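Local coordinates for heme oxygenase (Chlamydomonas reinhardtii, PDB 4RAJ), which probably catalyses the oxidative opening of heme to biliverdin with release of carbon monoxide and iron, and is captured here without heme, at residues A[32-37]-A[220-225]; A[43-48]-A[228-233]; A[64-69]-A[124-129]; A[160-165]-A[172-177]. One frame throughout, in Å; residues are numbered along the deposited sequence.

Interaction 1 of 4, residues A[32-37]-A[220-225]; sequences HNVSNS and HNNAII
Asn-222 of helix 204-227 reaches across to Ser-35 of helix 29-47. Its first side-chain bond points toward that helix, and CG stands anti to the carbonyl carbon (chi1 -72°), which carries the amide on to the side chains of Ser-35 and Val-34. Beyond CB the carboxamide takes over. OD1 comes within 3.4 Å of Ser-35 CB and accepts a short hydrogen bond from Ser-35 OG, 2.6 Å from OD1. The hydroxyl sits in the carbonyl plane on a lone pair, at a C=O...O angle of 109°. ND2, the other branch, lies 3.9 Å from Val-34 CG1, whose side chain crosses the amide at about a right angle. Ser-35 OG is also hydrogen-bonded to Ile-31 O of its own helix, so one proton serves two acceptors. With an alanine in place of Asn-222, Ser-35 OG would probably lose its acceptor on helix 204-227, leaving a gap where the amide had been. Ser-35 lines, with Asn-221 and Ile-225, the pocket that holds a polyether probably taken up from the crystallisation liquor. The site is consistent with the heme pocket of the all-helical heme oxygenase fold, in which an N-terminal helix flanks the heme.

Interaction 2 of 4, residues A[43-48]-A[228-233]; sequences LIALFS and FPLPAT
Leu-46, near the end of helix 29-47, meets two side chains of the C-terminal tail through a single methyl. Its CG is anti to the carbonyl carbon (chi1 -61°), and from there CD2 leans out toward the tail, although the first side-chain bond runs past it. CD2 is 4.0 Å from CE2 of Phe-228, where the two side chains cross obliquely, an apolar contact of methyl with ring carbon. The same CD2 lies 4.1 Å from CD2 of Leu-230, and those two leucines cross at about a right angle. Phe-228 and Leu-230 both send their first side-chain bonds toward the helix. Leu-230 is the more intimate partner. Both of its methyls close on CB of Ala-45, CD1 at 3.7 Å and CD2 at 3.8 Å, so that the forked end meets the small alanine with both branches. Next to this patch, Ser-48 OG donates to Ala-45 O over 2.6 Å, tilted 18° from the carbonyl plane, and Ser-48 N bonds to the same oxygen. The patch is at the surface, with all four touching side chains only partly exposed. Helix 50-76 also contributes: Ala-56 lies against Leu-46, Cys-59 against Phe-228, and Leu-52 against Leu-230 and Pro-231, so the tail that follows helix 204-227 runs over both helix 29-47 and helix 50-76.

Interaction 3 of 4, residues A[64-69]-A[124-129]; sequences FVALEA and DYEAHL
Two torsions bring Leu-129 and Leu-67 together: Leu-129 holds CG anti to its carbonyl carbon (chi1 -68°), whereas Leu-67 holds CG opposite its own backbone N (chi1 179°). The first sends the Leu-129 methyls across to helix 50-76, and the second sets Leu-67 across them at a slant. CD1 of Leu-129 does most of the touching. It is 3.8 Å from Ala-66 CB and equally near Leu-67 N, so it rests on the backbone itself, and it lies 4.1 Å from Leu-67 CB. The other methyl, CD2, meets Leu-67 CD1 at 4.1 Å. Within its own helix CD1 also stands over the centre of one face of the Tyr-125 ring, 3.8 Å above the plane. Ala-66 CB has a second neighbour in Glu-126 CG, at 4.1 Å, where only the aliphatic part of the glutamate takes part; its carboxylate turns to a salt bridge through OE2 with Lys-118. Tyr-125, beneath Leu-129, is stacked with His-220 and hydrogen-bonded through OH to His-143 and Gln-147, which ties helix 120-135 to helices 140-151 and 204-227. The two segments run almost parallel, their axes 9.0 Å apart at 6°. With alanine facing leucine and no hydrogen bond across, this is plain helix-to-helix packing of the all-alpha heme oxygenase fold.

Interaction 4 of 4, residues A[160-165]-A[172-177]; sequences RWARKI and VGTAAF
The loop that follows helix 155-165 folds back on that helix, and Arg-163 helps to hold it there by gripping Thr-174. The arginine leaves the helix with CG anti to the backbone N (chi1 178°), then bends at its second and third torsions, which swings the guanidinium over to the loop. There NH1 and NH2 converge on a single oxygen: each donates to Thr-174 OG1 over 3.1 Å, at 144°, with the oxygen close to the guanidinium plane. This fork fixes the rotation of the flat group. NH1 adds a weak bond to Val-172 O at 3.0 Å, bent to 126°. Arg-163 NE bonds to Pro-169 O, so the arginine binds the loop at Pro-169 as well as at Val-172 and Thr-174. With a leucine replacing Arg-163 there would be no side-chain N-H, and Thr-174 OG1 and the carbonyls of Val-172 and Pro-169 would probably lose their shared donor, leaving the loop less firmly held. Such a return loop, leading on to helix 184-200, is part of the helical heme oxygenase domain, and here its backbone is further tied to helix 96-107, where Asp-102 accepts from the N-H groups of Ala-175 and Ala-176. Thr-174 OG1 is also hydrogen-bonded to Asp-178 OD1. On its apolar side Thr-174 turns CG2 to the helix, 4.1 Å from Ala-162 CB, a methyl that also meets Tyr-53 of helix 50-76.

Interactions 1 and 2 share helix 29-47 and use adjoining parts of the chain's end, helix 204-227 and the tail after it; their centres are 16 Å apart. Their segments alternate along the sequence, and each contact joins this N-terminal helix to the C-terminal part of the chain. Interactions 3 and 4 come in series within the span that interaction 1 brackets, on opposite sides of the chain's centre and about 24 Å apart between centres. Interaction 3 touches interaction 1 through Tyr-125 and His-220, while interaction 4 reaches interaction 2 where Phe-47 packs on Trp-161 and Ile-165. They sample the all-helical fold from near its centre (interaction 3, about 10 Å out) to its surface (interaction 2, about 20 Å out).

Interaction 1 of 4, residues A[32-37]-A[220-225]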
loop_
_atom_site.group_PDB
_atom_site.type_symbol
_atom_site.label_atom_id
_atom_site.label_comp_id
_atom_site.label_asym_id
_atom_site.label_seq_id
_atom_site.Cartn_x
_atom_site.Cartn_y
_atom_site.Cartn_z
ATOM N N HIS A 32 -2.491 7.079 12.494
ATOM C CA HIS A 32 -1.146 6.730 12.021
ATOM C C HIS A 32 -0.316 6.225 13.195
ATOM O O HIS A 32 0.350 5.204 13.089
ATOM C CB HIS A 32 -0.458 7.924 11.352
ATOM C CG HIS A 32 0.596 7.541 10.356
ATOM N ND1 HIS A 32 1.143 6.276 10.296
ATOM C CD2 HIS A 32 1.204 8.259 9.381
ATOM C CE1 HIS A 32 2.041 6.233 9.327
ATOM N NE2 HIS A 32 2.099 7.423 8.758
ATOM N N ASN A 33 -0.380 6.922 14.326
ATOM C CA ASN A 33 0.306 6.459 15.531
ATOM C C ASN A 33 -0.206 5.100 16.002
ATOM O O ASN A 33 0.574 4.245 16.416
ATOM C CB ASN A 33 0.174 7.485 16.654
ATOM C CG ASN A 33 0.824 8.805 16.306
ATOM O OD1 ASN A 33 1.607 8.887 15.360
ATOM N ND2 ASN A 33 0.502 9.851 17.065
ATOM N N VAL A 34 -1.515 4.896 15.934
ATOM C CA VAL A 34 -2.083 3.588 16.242
ATOM C C VAL A 34 -1.511 2.505 15.307
ATOM O O VAL A 34 -1.121 1.414 15.744
ATOM C CB VAL A 34 -3.614 3.601 16.124
ATOM C CG1 VAL A 34 -4.157 2.183 16.158
ATOM C CG2 VAL A 34 -4.233 4.449 17.244
ATOM N N SER A 35 -1.458 2.811 14.020
ATOM C CA SER A 35 -0.953 1.850 13.037
ATOM C C SER A 35 0.510 1.472 13.278
ATOM O O SER A 35 0.891 0.304 13.252
ATOM C CB SER A 35 -1.099 2.433 11.643
ATOM O OG SER A 35 -2.438 2.423 11.234
ATOM N N ASN A 36 1.312 2.505 13.458
ATOM C CA ASN A 36 2.702 2.439 13.894
ATOM C C ASN A 36 2.957 1.451 15.052
ATOM O O ASN A 36 3.835 0.585 14.990
ATOM C CB ASN A 36 3.046 3.880 14.253
ATOM C CG ASN A 36 3.585 4.668 13.078
ATOM O OD1 ASN A 36 2.802 5.191 12.264
ATOM N ND2 ASN A 36 4.872 5.022 13.171
ATOM N N SER A 37 2.163 1.555 16.109
ATOM C CA SER A 37 2.296 0.626 17.242
ATOM C C SER A 37 1.934 -0.796 16.817
ATOM O O SER A 37 2.641 -1.750 17.141
ATOM C CB SER A 37 1.411 1.054 18.437
ATOM O OG SER A 37 1.908 2.234 19.052
ATOM N N HIS A 220 -8.657 0.078 7.158
ATOM C CA HIS A 220 -8.612 -1.218 6.495
ATOM C C HIS A 220 -7.302 -1.936 6.806
ATOM O O HIS A 220 -7.290 -3.136 7.090
ATOM C CB HIS A 220 -8.787 -1.051 4.987
ATOM C CG HIS A 220 -10.205 -0.812 4.564
ATOM N ND1 HIS A 220 -11.171 -1.795 4.624
ATOM C CD2 HIS A 220 -10.817 0.291 4.067
ATOM C CE1 HIS A 220 -12.321 -1.303 4.191
ATOM N NE2 HIS A 220 -12.132 -0.041 3.841
ATOM N N ASN A 221 -6.188 -1.204 6.706
ATOM C CA ASN A 221 -4.881 -1.787 6.958
ATOM C C ASN A 221 -4.809 -2.333 8.365
ATOM O O ASN A 221 -4.307 -3.427 8.591
ATOM C CB ASN A 221 -3.764 -0.757 6.741
ATOM C CG ASN A 221 -3.411 -0.584 5.282
ATOM O OD1 ASN A 221 -4.125 -1.062 4.407
ATOM N ND2 ASN A 221 -2.307 0.105 5.011
ATOM N N ASN A 222 -5.330 -1.577 9.321
ATOM C CA ASN A 222 -5.255 -2.028 10.716
ATOM C C ASN A 222 -6.071 -3.302 10.927
ATOM O O ASN A 222 -5.643 -4.216 11.627
ATOM C CB ASN A 222 -5.716 -0.914 11.654
ATOM C CG ASN A 222 -4.703 0.207 11.749
ATOM O OD1 ASN A 222 -3.621 0.134 11.152
ATOM N ND2 ASN A 222 -5.046 1.259 12.483
ATOM N N ALA A 223 -7.228 -3.362 10.277
ATOM C CA ALA A 223 -8.104 -4.524 10.350
ATOM C C ALA A 223 -7.426 -5.756 9.772
ATOM O O ALA A 223 -7.519 -6.849 10.327
ATOM C CB ALA A 223 -9.407 -4.240 9.610
ATOM N N ILE A 224 -6.746 -5.568 8.650
ATOM C CA ILE A 224 -6.047 -6.658 7.965
ATOM C C ILE A 224 -4.874 -7.166 8.813
ATOM O O ILE A 224 -4.666 -8.377 8.967
ATOM C CB ILE A 224 -5.581 -6.194 6.585
ATOM C CG1 ILE A 224 -6.812 -5.926 5.703
ATOM C CG2 ILE A 224 -4.667 -7.213 5.925
ATOM C CD1 ILE A 224 -6.507 -5.201 4.394
ATOM N N ILE A 225 -4.127 -6.232 9.384
ATOM C CA ILE A 225 -3.030 -6.575 10.284
ATOM C C ILE A 225 -3.510 -7.355 11.512
ATOM O O ILE A 225 -2.917 -8.366 11.903
ATOM C CB ILE A 225 -2.293 -5.307 10.733
ATOM C CG1 ILE A 225 -1.552 -4.697 9.543
ATOM C CG2 ILE A 225 -1.293 -5.625 11.828
ATOM C CD1 ILE A 225 -1.130 -3.273 9.765
#

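Interaction 2 of 4, residues A[43-48]-A[228-233]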
loop_
_atom_site.group_PDB
_atom_site.type_symbol
_atom_site.label_atom_id
_atom_site.label_comp_id
_atom_site.label_asym_id
_atom_site.label_seq_id
_atom_site.Cartn_x
_atom_site.Cartn_y
_atom_site.Cartn_z
ATOM N N LEU A 43 6.334 -6.701 14.040
ATOM C CA LEU A 43 7.604 -6.908 13.341
ATOM C C LEU A 43 8.490 -7.967 13.955
ATOM O O LEU A 43 9.020 -8.817 13.236
ATOM C CB LEU A 43 8.402 -5.618 13.286
ATOM C CG LEU A 43 7.823 -4.554 12.382
ATOM C CD1 LEU A 43 8.754 -3.357 12.368
ATOM C CD2 LEU A 43 7.610 -5.127 10.997
ATOM N N ILE A 44 8.692 -7.900 15.270
ATOM C CA ILE A 44 9.583 -8.849 15.925
ATOM C C ILE A 44 9.045 -10.255 15.739
ATOM O O ILE A 44 9.795 -11.197 15.473
ATOM C CB ILE A 44 9.771 -8.530 17.435
ATOM C CG1 ILE A 44 10.948 -7.582 17.617
ATOM C CG2 ILE A 44 10.071 -9.789 18.231
ATOM C CD1 ILE A 44 12.220 -8.092 16.991
ATOM N N ALA A 45 7.726 -10.386 15.840
ATOM C CA ALA A 45 7.092 -11.674 15.619
ATOM C C ALA A 45 7.364 -12.143 14.194
ATOM O O ALA A 45 7.756 -13.278 13.975
ATOM C CB ALA A 45 5.591 -11.590 15.880
ATOM N N LEU A 46 7.172 -11.255 13.228
ATOM C CA LEU A 46 7.334 -11.645 11.825
ATOM C C LEU A 46 8.778 -11.981 11.469
ATOM O O LEU A 46 9.027 -12.918 10.709
ATOM C CB LEU A 46 6.825 -10.544 10.904
ATOM C CG LEU A 46 5.349 -10.184 11.029
ATOM C CD1 LEU A 46 5.066 -9.082 10.035
ATOM C CD2 LEU A 46 4.469 -11.395 10.774
ATOM N N PHE A 47 9.729 -11.223 12.007
ATOM C CA PHE A 47 11.137 -11.446 11.682
ATOM C C PHE A 47 11.692 -12.702 12.343
ATOM O O PHE A 47 12.811 -13.121 12.051
ATOM C CB PHE A 47 11.985 -10.243 12.084
ATOM C CG PHE A 47 11.779 -9.049 11.205
ATOM C CD1 PHE A 47 11.728 -9.196 9.829
ATOM C CD2 PHE A 47 11.648 -7.785 11.750
ATOM C CE1 PHE A 47 11.537 -8.098 9.005
ATOM C CE2 PHE A 47 11.456 -6.685 10.935
ATOM C CZ PHE A 47 11.398 -6.845 9.558
ATOM N N SER A 48 10.901 -13.323 13.214
ATOM C CA SER A 48 11.348 -14.552 13.860
ATOM C C SER A 48 11.318 -15.725 12.885
ATOM O O SER A 48 11.957 -16.764 13.132
ATOM C CB SER A 48 10.489 -14.866 15.096
ATOM O OG SER A 48 9.184 -15.283 14.704
ATOM N N PHE A 228 -4.522 -11.068 11.035
ATOM C CA PHE A 228 -3.474 -12.004 10.639
ATOM C C PHE A 228 -3.140 -12.921 11.807
ATOM O O PHE A 228 -2.899 -12.453 12.920
ATOM C CB PHE A 228 -2.206 -11.269 10.164
ATOM C CG PHE A 228 -1.089 -12.202 9.723
ATOM C CD1 PHE A 228 -1.133 -12.826 8.478
ATOM C CD2 PHE A 228 -0.003 -12.456 10.552
ATOM C CE1 PHE A 228 -0.112 -13.690 8.070
ATOM C CE2 PHE A 228 1.025 -13.319 10.150
ATOM C CZ PHE A 228 0.969 -13.933 8.907
ATOM N N PRO A 229 -3.153 -14.241 11.557
ATOM C CA PRO A 229 -2.934 -15.245 12.604
ATOM C C PRO A 229 -1.464 -15.393 13.005
ATOM O O PRO A 229 -0.717 -16.143 12.373
ATOM C CB PRO A 229 -3.456 -16.534 11.963
ATOM C CG PRO A 229 -3.250 -16.326 10.491
ATOM C CD PRO A 229 -3.468 -14.853 10.252
ATOM N N LEU A 230 -1.068 -14.688 14.057
ATOM C CA LEU A 230 0.293 -14.772 14.574
ATOM C C LEU A 230 0.433 -15.831 15.661
ATOM O O LEU A 230 -0.183 -15.719 16.718
ATOM C CB LEU A 230 0.736 -13.415 15.121
ATOM C CG LEU A 230 1.683 -12.647 14.207
ATOM C CD1 LEU A 230 2.043 -11.331 14.847
ATOM C CD2 LEU A 230 2.932 -13.475 13.947
ATOM N N PRO A 231 1.257 -16.858 15.406
ATOM C CA PRO A 231 1.531 -17.917 16.383
ATOM C C PRO A 231 1.943 -17.350 17.738
ATOM O O PRO A 231 2.605 -16.313 17.780
ATOM C CB PRO A 231 2.688 -18.691 15.744
ATOM C CG PRO A 231 2.526 -18.459 14.279
ATOM C CD PRO A 231 2.013 -17.051 14.155
ATOM N N ALA A 232 1.545 -18.007 18.822
ATOM C CA ALA A 232 1.952 -17.585 20.162
ATOM C C ALA A 232 3.476 -17.595 20.303
ATOM O O ALA A 232 4.057 -16.761 20.998
ATOM C CB ALA A 232 1.321 -18.484 21.214
ATOM N N THR A 233 4.118 -18.544 19.632
ATOM C CA THR A 233 5.571 -18.681 19.689
ATOM C C THR A 233 6.291 -17.509 19.023
ATOM O O THR A 233 7.506 -17.342 19.165
ATOM C CB THR A 233 6.025 -19.992 19.029
ATOM O OG1 THR A 233 5.155 -20.307 17.934
ATOM C CG2 THR A 233 5.970 -21.115 20.026
#

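Interaction 3 of 4, residues A[64-69]-A[124-129]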
loop_
_atom_site.group_PDB
_atom_site.type_symbol
_atom_site.label_atom_id
_atom_site.label_comp_id
_atom_site.label_asym_id
_atom_site.label_seq_id
_atom_site.Cartn_x
_atom_site.Cartn_y
_atom_site.Cartn_z
ATOM N N PHE A 64 -2.345 -4.510 -2.745
ATOM C CA PHE A 64 -1.834 -3.791 -3.905
ATOM C C PHE A 64 -2.326 -4.358 -5.241
ATOM O O PHE A 64 -2.513 -3.595 -6.180
ATOM C CB PHE A 64 -0.297 -3.730 -3.865
ATOM C CG PHE A 64 0.204 -2.705 -2.891
ATOM C CD1 PHE A 64 0.180 -1.358 -3.215
ATOM C CD2 PHE A 64 0.633 -3.074 -1.630
ATOM C CE1 PHE A 64 0.608 -0.396 -2.297
ATOM C CE2 PHE A 64 1.061 -2.117 -0.705
ATOM C CZ PHE A 64 1.046 -0.783 -1.044
ATOM N N VAL A 65 -2.541 -5.667 -5.347
ATOM C CA VAL A 65 -3.155 -6.196 -6.572
ATOM C C VAL A 65 -4.503 -5.503 -6.812
ATOM O O VAL A 65 -4.799 -5.058 -7.924
ATOM C CB VAL A 65 -3.368 -7.726 -6.502
ATOM C CG1 VAL A 65 -4.386 -8.175 -7.536
ATOM C CG2 VAL A 65 -2.039 -8.459 -6.700
ATOM N N ALA A 66 -5.294 -5.377 -5.744
ATOM C CA ALA A 66 -6.647 -4.833 -5.846
ATOM C C ALA A 66 -6.629 -3.354 -6.237
ATOM O O ALA A 66 -7.343 -2.939 -7.150
ATOM C CB ALA A 66 -7.398 -5.018 -4.527
ATOM N N LEU A 67 -5.837 -2.564 -5.514
ATOM C CA LEU A 67 -5.704 -1.134 -5.777
ATOM C C LEU A 67 -5.191 -0.868 -7.197
ATOM O O LEU A 67 -5.715 -0.014 -7.936
ATOM C CB LEU A 67 -4.768 -0.503 -4.739
ATOM C CG LEU A 67 -4.425 0.982 -4.798
ATOM C CD1 LEU A 67 -5.671 1.834 -5.005
ATOM C CD2 LEU A 67 -3.732 1.371 -3.507
ATOM N N GLU A 68 -4.169 -1.607 -7.601
ATOM C CA GLU A 68 -3.560 -1.341 -8.890
ATOM C C GLU A 68 -4.443 -1.834 -10.045
ATOM O O GLU A 68 -4.450 -1.236 -11.119
ATOM C CB GLU A 68 -2.146 -1.951 -8.923
ATOM C CG GLU A 68 -1.180 -1.073 -8.106
ATOM C CD GLU A 68 0.114 -1.754 -7.681
ATOM O OE1 GLU A 68 0.505 -2.758 -8.309
ATOM O OE2 GLU A 68 0.741 -1.257 -6.718
ATOM N N ALA A 69 -5.219 -2.892 -9.816
ATOM C CA ALA A 69 -6.165 -3.354 -10.829
ATOM C C ALA A 69 -7.281 -2.322 -11.021
ATOM O O ALA A 69 -7.723 -2.058 -12.141
ATOM C CB ALA A 69 -6.752 -4.694 -10.444
ATOM N N ASP A 124 -13.048 -7.418 2.468
ATOM C CA ASP A 124 -13.807 -6.177 2.550
ATOM C C ASP A 124 -13.068 -5.018 1.868
ATOM O O ASP A 124 -13.678 -4.194 1.197
ATOM C CB ASP A 124 -14.109 -5.823 4.019
ATOM C CG ASP A 124 -15.168 -6.745 4.651
ATOM O OD1 ASP A 124 -15.886 -7.453 3.918
ATOM O OD2 ASP A 124 -15.275 -6.759 5.893
ATOM N N TYR A 125 -11.752 -4.941 2.048
ATOM C CA TYR A 125 -10.983 -3.865 1.424
ATOM C C TYR A 125 -10.918 -4.090 -0.081
ATOM O O TYR A 125 -11.083 -3.147 -0.862
ATOM C CB TYR A 125 -9.569 -3.785 2.028
ATOM C CG TYR A 125 -8.799 -2.507 1.706
ATOM C CD1 TYR A 125 -9.438 -1.368 1.220
ATOM C CD2 TYR A 125 -7.426 -2.453 1.896
ATOM C CE1 TYR A 125 -8.719 -0.200 0.925
ATOM C CE2 TYR A 125 -6.703 -1.303 1.605
ATOM C CZ TYR A 125 -7.347 -0.181 1.125
ATOM O OH TYR A 125 -6.593 0.945 0.851
ATOM N N GLU A 126 -10.687 -5.340 -0.490
ATOM C CA GLU A 126 -10.694 -5.674 -1.919
ATOM C C GLU A 126 -12.000 -5.248 -2.596
ATOM O O GLU A 126 -11.992 -4.697 -3.699
ATOM C CB GLU A 126 -10.489 -7.169 -2.118
ATOM C CG GLU A 126 -9.075 -7.669 -1.825
ATOM C CD GLU A 126 -8.986 -9.173 -1.984
ATOM O OE1 GLU A 126 -9.964 -9.858 -1.615
ATOM O OE2 GLU A 126 -7.963 -9.665 -2.499
ATOM N N ALA A 127 -13.113 -5.514 -1.926
ATOM C CA ALA A 127 -14.434 -5.176 -2.447
ATOM C C ALA A 127 -14.609 -3.668 -2.528
ATOM O O ALA A 127 -15.141 -3.141 -3.512
ATOM C CB ALA A 127 -15.514 -5.794 -1.577
ATOM N N HIS A 128 -14.135 -2.975 -1.499
ATOM C CA HIS A 128 -14.239 -1.523 -1.445
ATOM C C HIS A 128 -13.452 -0.866 -2.576
ATOM O O HIS A 128 -13.942 0.052 -3.231
ATOM C CB HIS A 128 -13.747 -0.997 -0.099
ATOM C CG HIS A 128 -13.862 0.488 0.035
ATOM N ND1 HIS A 128 -15.074 1.142 -0.005
ATOM C CD2 HIS A 128 -12.921 1.447 0.191
ATOM C CE1 HIS A 128 -14.875 2.442 0.128
ATOM N NE2 HIS A 128 -13.578 2.652 0.255
ATOM N N LEU A 129 -12.228 -1.331 -2.799
ATOM C CA LEU A 129 -11.399 -0.794 -3.871
ATOM C C LEU A 129 -12.022 -1.030 -5.244
ATOM O O LEU A 129 -12.021 -0.135 -6.102
ATOM C CB LEU A 129 -9.996 -1.419 -3.823
ATOM C CG LEU A 129 -9.173 -0.991 -2.607
ATOM C CD1 LEU A 129 -7.899 -1.829 -2.448
ATOM C CD2 LEU A 129 -8.816 0.480 -2.724
#

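Interaction 4 of 4, residues A[160-165]-A[172-177]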
loop_
_atom_site.group_PDB
_atom_site.type_symbol
_atom_site.label_atom_id
_atom_site.label_comp_id
_atom_site.label_asym_id
_atom_site.label_seq_id
_atom_site.Cartn_x
_atom_site.Cartn_y
_atom_site.Cartn_z
ATOM N N ARG A 160 15.325 -2.604 5.379
ATOM C CA ARG A 160 16.633 -2.675 6.027
ATOM C C ARG A 160 16.697 -3.774 7.088
ATOM O O ARG A 160 17.718 -4.477 7.206
ATOM C CB ARG A 160 16.993 -1.318 6.647
ATOM C CG ARG A 160 17.716 -0.382 5.682
ATOM C CD ARG A 160 17.747 1.052 6.200
ATOM N NE ARG A 160 17.164 1.981 5.233
ATOM C CZ ARG A 160 16.747 3.213 5.521
ATOM N NH1 ARG A 160 16.841 3.675 6.761
ATOM N NH2 ARG A 160 16.230 3.980 4.566
ATOM N N TRP A 161 15.629 -3.915 7.868
ATOM C CA TRP A 161 15.552 -4.968 8.878
ATOM C C TRP A 161 15.479 -6.346 8.240
ATOM O O TRP A 161 16.166 -7.267 8.679
ATOM C CB TRP A 161 14.343 -4.765 9.802
ATOM C CG TRP A 161 14.624 -3.892 10.975
ATOM C CD1 TRP A 161 14.097 -2.661 11.229
ATOM C CD2 TRP A 161 15.513 -4.179 12.059
ATOM N NE1 TRP A 161 14.605 -2.163 12.405
ATOM C CE2 TRP A 161 15.474 -3.078 12.935
ATOM C CE3 TRP A 161 16.348 -5.258 12.367
ATOM C CZ2 TRP A 161 16.233 -3.027 14.107
ATOM C CZ3 TRP A 161 17.105 -5.203 13.527
ATOM C CH2 TRP A 161 17.038 -4.096 14.383
ATOM N N ALA A 162 14.654 -6.498 7.210
ATOM C CA ALA A 162 14.576 -7.780 6.508
ATOM C C ALA A 162 15.949 -8.214 6.005
ATOM O O ALA A 162 16.353 -9.372 6.178
ATOM C CB ALA A 162 13.586 -7.697 5.339
ATOM N N ARG A 163 16.675 -7.283 5.388
ATOM C CA ARG A 163 17.979 -7.618 4.828
ATOM C C ARG A 163 18.969 -8.007 5.933
ATOM O O ARG A 163 19.765 -8.930 5.768
ATOM C CB ARG A 163 18.521 -6.452 3.998
ATOM C CG ARG A 163 19.909 -6.690 3.412
ATOM C CD ARG A 163 20.063 -6.052 2.032
ATOM N NE ARG A 163 19.291 -6.761 1.009
ATOM C CZ ARG A 163 18.186 -6.301 0.439
ATOM N NH1 ARG A 163 17.562 -7.045 -0.470
ATOM N NH2 ARG A 163 17.699 -5.106 0.771
ATOM N N LYS A 164 18.892 -7.322 7.067
ATOM C CA LYS A 164 19.791 -7.595 8.182
ATOM C C LYS A 164 19.494 -8.950 8.830
ATOM O O LYS A 164 20.380 -9.785 8.994
ATOM C CB LYS A 164 19.690 -6.481 9.231
ATOM C CG LYS A 164 20.712 -6.595 10.360
ATOM C CD LYS A 164 20.540 -5.477 11.371
ATOM C CE LYS A 164 21.811 -5.260 12.186
ATOM N NZ LYS A 164 22.836 -4.501 11.410
ATOM N N ILE A 165 18.241 -9.167 9.193
ATOM C CA ILE A 165 17.867 -10.354 9.945
ATOM C C ILE A 165 17.877 -11.620 9.085
ATOM O O ILE A 165 18.303 -12.685 9.543
ATOM C CB ILE A 165 16.488 -10.163 10.596
ATOM C CG1 ILE A 165 16.567 -9.037 11.631
ATOM C CG2 ILE A 165 16.009 -11.452 11.249
ATOM C CD1 ILE A 165 15.265 -8.746 12.337
ATOM N N VAL A 172 17.783 -9.378 -3.757
ATOM C CA VAL A 172 16.726 -10.366 -3.557
ATOM C C VAL A 172 16.044 -10.167 -2.207
ATOM O O VAL A 172 16.703 -9.789 -1.224
ATOM C CB VAL A 172 17.274 -11.813 -3.605
ATOM C CG1 VAL A 172 16.139 -12.792 -3.753
ATOM C CG2 VAL A 172 18.266 -11.990 -4.737
ATOM N N GLY A 173 14.735 -10.405 -2.145
ATOM C CA GLY A 173 14.069 -10.480 -0.850
ATOM C C GLY A 173 13.389 -9.228 -0.339
ATOM O O GLY A 173 12.635 -9.296 0.636
ATOM N N THR A 174 13.651 -8.082 -0.970
ATOM C CA THR A 174 12.944 -6.861 -0.578
ATOM C C THR A 174 12.362 -6.133 -1.772
ATOM O O THR A 174 12.308 -4.899 -1.785
ATOM C CB THR A 174 13.863 -5.885 0.210
ATOM O OG1 THR A 174 14.925 -5.405 -0.631
ATOM C CG2 THR A 174 14.458 -6.574 1.455
ATOM N N ALA A 175 11.924 -6.889 -2.781
ATOM C CA ALA A 175 11.410 -6.275 -4.007
ATOM C C ALA A 175 10.145 -5.447 -3.750
ATOM O O ALA A 175 9.873 -4.485 -4.471
ATOM C CB ALA A 175 11.145 -7.342 -5.074
ATOM N N ALA A 176 9.393 -5.810 -2.715
ATOM C CA ALA A 176 8.209 -5.044 -2.314
ATOM C C ALA A 176 8.567 -3.600 -1.978
ATOM O O ALA A 176 7.745 -2.693 -2.141
ATOM C CB ALA A 176 7.527 -5.704 -1.113
ATOM N N PHE A 177 9.795 -3.404 -1.499
ATOM C CA PHE A 177 10.274 -2.106 -1.027
ATOM C C PHE A 177 11.370 -1.490 -1.917
ATOM O O PHE A 177 11.958 -0.465 -1.558
ATOM C CB PHE A 177 10.806 -2.258 0.400
ATOM C CG PHE A 177 9.826 -2.924 1.331
ATOM C CD1 PHE A 177 8.719 -2.236 1.791
ATOM C CD2 PHE A 177 10.011 -4.241 1.735
ATOM C CE1 PHE A 177 7.813 -2.854 2.638
ATOM C CE2 PHE A 177 9.112 -4.860 2.586
ATOM C CZ PHE A 177 8.013 -4.171 3.037
#